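Local coordinates for protein porin B (Pseudomonas putida, PDB 4GEY) that forms a beta-barrel channel in the outer membrane and probably takes up glucose and related sugars through it, at residues G59-R67 with N102-P111. The protein carries 2 engineered substitutions. Numbering follows the deposited sequence.
Sequences GYNDDKTAR and NLSNDRISDP. With DMU (decyl-beta-D-maltopyranoside), chain N.
Asp-63 O accepts two hydrogen bonds, from Arg-107 NH1 across the contact at 2.9 Å and from Asn-55 ND2 on strand 42-57. They illustrate how a porin beta-barrel hairpin loop, joining strands 42-57 and 66-79, is bound to the short helix 103-108 in the connection between strands 89-100 and 129-140. NH1 lies above the carbonyl plane of Asp-63, though the oxygen sits in the guanidinium plane. The Arg-107 guanidinium is sandwiched: Thr-65 CG2 covers one face, and Asn-61 ND2 lies over the opposite one, amide and guanidinium planes 7° apart. NE turns back to its own helix, bonding Asp-106 O. Loop N-H groups donate hydrogen bonds to the last helical carbonyls, Tyr-60 N to Ile-108 O (2.8 Å) and Asn-61 N to Arg-107 O (2.9 Å). Arg-67, bent at chi2 (-70°), forms a salt bridge from NE to Asp-106 OD2, 3.1 Å away and near the guanidinium plane, while NH1 holds Thr-65 OG1 and Ala-66 O. A leucine in its place would probably leave the Asp-106 carboxylate without its cross-loop partner and Thr-65 OG1 and Ala-66 O without this donor. At the far end, Pro-111 CD rests over the Tyr-60 ring face, 3.9 Å from its centroid.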
# COMPACT_ATOMS: atom_id res chain seq x y z
N GLY A 59 13.63 11.24 -15.88
CA GLY A 59 13.91 11.19 -14.46
C GLY A 59 15.21 11.92 -14.12
O GLY A 59 15.91 12.40 -15.02
N TYR A 60 15.54 12.00 -12.83
CA TYR A 60 16.65 12.85 -12.42
C TYR A 60 17.96 12.45 -13.06
O TYR A 60 18.71 13.30 -13.54
CB TYR A 60 16.81 12.88 -10.89
CG TYR A 60 17.94 13.80 -10.48
CD1 TYR A 60 17.75 15.17 -10.38
CD2 TYR A 60 19.21 13.30 -10.21
CE1 TYR A 60 18.78 16.03 -10.02
CE2 TYR A 60 20.25 14.14 -9.86
CZ TYR A 60 20.04 15.50 -9.77
OH TYR A 60 21.08 16.33 -9.42
N ASN A 61 18.23 11.15 -13.06
CA ASN A 61 19.48 10.58 -13.55
C ASN A 61 19.17 9.64 -14.71
O ASN A 61 18.48 8.63 -14.53
CB ASN A 61 20.16 9.82 -12.41
CG ASN A 61 21.46 9.20 -12.81
OD1 ASN A 61 21.74 9.00 -14.00
ND2 ASN A 61 22.27 8.88 -11.81
N ASP A 62 19.66 9.98 -15.89
CA ASP A 62 19.28 9.25 -17.09
C ASP A 62 20.24 8.12 -17.50
O ASP A 62 20.06 7.50 -18.54
CB ASP A 62 19.03 10.21 -18.26
CG ASP A 62 20.24 11.03 -18.61
OD1 ASP A 62 21.34 10.73 -18.10
OD2 ASP A 62 20.09 11.99 -19.40
N ASP A 63 21.26 7.86 -16.68
CA ASP A 63 22.11 6.68 -16.86
C ASP A 63 21.23 5.44 -16.72
O ASP A 63 20.62 5.23 -15.67
CB ASP A 63 23.20 6.67 -15.80
CG ASP A 63 24.14 5.49 -15.94
OD1 ASP A 63 23.85 4.43 -15.35
OD2 ASP A 63 25.17 5.63 -16.63
N LYS A 64 21.15 4.64 -17.77
CA LYS A 64 20.22 3.51 -17.79
C LYS A 64 20.78 2.34 -16.99
O LYS A 64 21.91 1.91 -17.20
CB LYS A 64 19.92 3.08 -19.22
CG LYS A 64 19.35 4.19 -20.08
CD LYS A 64 18.87 3.71 -21.46
CE LYS A 64 18.58 4.92 -22.35
NZ LYS A 64 17.94 6.02 -21.56
N THR A 65 19.97 1.84 -16.06
CA THR A 65 20.34 0.70 -15.23
C THR A 65 19.08 -0.09 -14.90
O THR A 65 18.03 0.13 -15.50
CB THR A 65 21.05 1.15 -13.93
OG1 THR A 65 21.48 0.01 -13.18
CG2 THR A 65 20.11 1.94 -13.08
N ALA A 66 19.18 -1.03 -13.97
CA ALA A 66 18.00 -1.78 -13.58
C ALA A 66 18.06 -2.19 -12.11
O ALA A 66 19.13 -2.46 -11.56
CB ALA A 66 17.80 -2.99 -14.48
N ARG A 67 16.90 -2.21 -11.47
CA ARG A 67 16.88 -2.57 -10.07
C ARG A 67 15.90 -3.68 -9.82
O ARG A 67 14.95 -3.85 -10.58
CB ARG A 67 16.61 -1.35 -9.20
CG ARG A 67 17.72 -0.31 -9.29
CD ARG A 67 18.97 -0.81 -8.60
NE ARG A 67 20.08 0.14 -8.68
CZ ARG A 67 20.92 0.21 -9.70
NH1 ARG A 67 20.77 -0.61 -10.74
NH2 ARG A 67 21.90 1.09 -9.70
N ASN A 102 15.71 -0.10 -5.15
CA ASN A 102 14.60 0.60 -5.78
C ASN A 102 15.06 1.64 -6.80
O ASN A 102 15.78 2.57 -6.44
CB ASN A 102 13.76 1.33 -4.73
CG ASN A 102 12.46 1.88 -5.29
OD1 ASN A 102 12.30 2.02 -6.50
ND2 ASN A 102 11.50 2.17 -4.40
N LEU A 103 14.60 1.49 -8.04
CA LEU A 103 14.87 2.47 -9.11
C LEU A 103 14.51 3.91 -8.75
O LEU A 103 15.25 4.84 -9.08
CB LEU A 103 14.11 2.09 -10.38
CG LEU A 103 14.89 2.00 -11.69
CD1 LEU A 103 14.08 2.60 -12.83
CD2 LEU A 103 16.27 2.62 -11.57
N SER A 104 13.36 4.07 -8.09
CA SER A 104 12.88 5.38 -7.67
C SER A 104 13.94 6.17 -6.89
O SER A 104 14.10 7.38 -7.09
CB SER A 104 11.60 5.25 -6.83
OG SER A 104 10.46 5.05 -7.64
N ASN A 105 14.66 5.49 -6.02
CA ASN A 105 15.74 6.16 -5.31
C ASN A 105 16.98 6.33 -6.17
O ASN A 105 17.57 7.41 -6.23
CB ASN A 105 16.09 5.38 -4.06
CG ASN A 105 14.95 5.35 -3.08
OD1 ASN A 105 14.22 6.33 -2.93
ND2 ASN A 105 14.76 4.21 -2.43
N ASP A 106 17.35 5.26 -6.87
CA ASP A 106 18.66 5.18 -7.49
C ASP A 106 18.78 5.93 -8.81
O ASP A 106 19.88 6.29 -9.20
CB ASP A 106 19.10 3.72 -7.63
CG ASP A 106 19.35 3.07 -6.28
OD1 ASP A 106 19.62 3.81 -5.32
OD2 ASP A 106 19.27 1.82 -6.18
N ARG A 107 17.66 6.17 -9.50
CA ARG A 107 17.69 6.94 -10.77
C ARG A 107 16.64 8.06 -10.92
O ARG A 107 16.96 9.15 -11.38
CB ARG A 107 17.59 6.01 -11.99
CG ARG A 107 18.76 5.07 -12.19
CD ARG A 107 20.06 5.78 -12.63
NE ARG A 107 21.16 5.35 -11.78
CZ ARG A 107 22.21 4.69 -12.21
NH1 ARG A 107 22.34 4.40 -13.49
NH2 ARG A 107 23.16 4.32 -11.36
N ILE A 108 15.39 7.80 -10.55
CA ILE A 108 14.30 8.73 -10.84
C ILE A 108 14.30 10.01 -10.00
O ILE A 108 14.15 11.11 -10.53
CB ILE A 108 12.92 8.05 -10.72
CG1 ILE A 108 12.63 7.18 -11.94
CG2 ILE A 108 11.81 9.07 -10.58
CD1 ILE A 108 13.02 5.76 -11.73
N SER A 109 14.47 9.85 -8.69
CA SER A 109 14.31 10.96 -7.74
C SER A 109 15.40 12.02 -7.74
O SER A 109 16.57 11.75 -7.94
CB SER A 109 14.19 10.42 -6.31
OG SER A 109 12.93 9.81 -6.11
N ASP A 110 14.99 13.25 -7.49
CA ASP A 110 15.92 14.24 -7.00
C ASP A 110 16.41 13.71 -5.64
O ASP A 110 15.60 13.37 -4.79
CB ASP A 110 15.19 15.56 -6.83
CG ASP A 110 16.12 16.73 -6.78
OD1 ASP A 110 16.85 16.86 -5.76
OD2 ASP A 110 16.10 17.53 -7.74
N PRO A 111 17.72 13.64 -5.43
CA PRO A 111 18.19 13.12 -4.14
C PRO A 111 17.76 13.95 -2.93
O PRO A 111 17.84 13.42 -1.82
CB PRO A 111 19.72 13.15 -4.27
CG PRO A 111 20.00 14.07 -5.41
CD PRO A 111 18.83 13.93 -6.35
C1 DMU N . 21.64 -6.58 -10.48
C2 DMU N . 22.72 -5.74 -10.01
C3 DMU N . 23.31 -4.79 -10.99
C4 DMU N . 22.30 -4.10 -11.94
O5 DMU N . 21.12 -5.05 -12.26
C6 DMU N . 20.60 -5.87 -11.20
O7 DMU N . 24.05 -3.75 -10.29
O16 DMU N . 19.70 -6.80 -11.80
C18 DMU N . 18.30 -6.56 -11.81
C19 DMU N . 17.47 -7.51 -12.70
C22 DMU N . 17.48 -9.02 -12.34
C25 DMU N . 16.46 -9.90 -13.05
C28 DMU N . 15.24 -10.40 -12.31
C31 DMU N . 14.12 -11.03 -13.11
O49 DMU N . 21.00 -7.28 -9.33
O55 DMU N . 23.76 -6.58 -9.40
C57 DMU N . 22.87 -3.76 -13.11
O61 DMU N . 22.06 -3.15 -14.07
C5 DMU N . 25.93 -2.46 -9.76
C7 DMU N . 25.39 -1.19 -10.15
C8 DMU N . 25.72 -0.78 -11.54
C9 DMU N . 25.80 -1.92 -12.63
O1 DMU N . 25.66 -3.34 -12.00
C10 DMU N . 25.41 -3.56 -10.58
O2 DMU N . 24.81 0.21 -11.97
O3 DMU N . 25.67 -2.73 -8.33
O4 DMU N . 25.91 -0.21 -9.21
C11 DMU N . 26.93 -1.85 -13.32
O6 DMU N . 27.15 -0.71 -14.07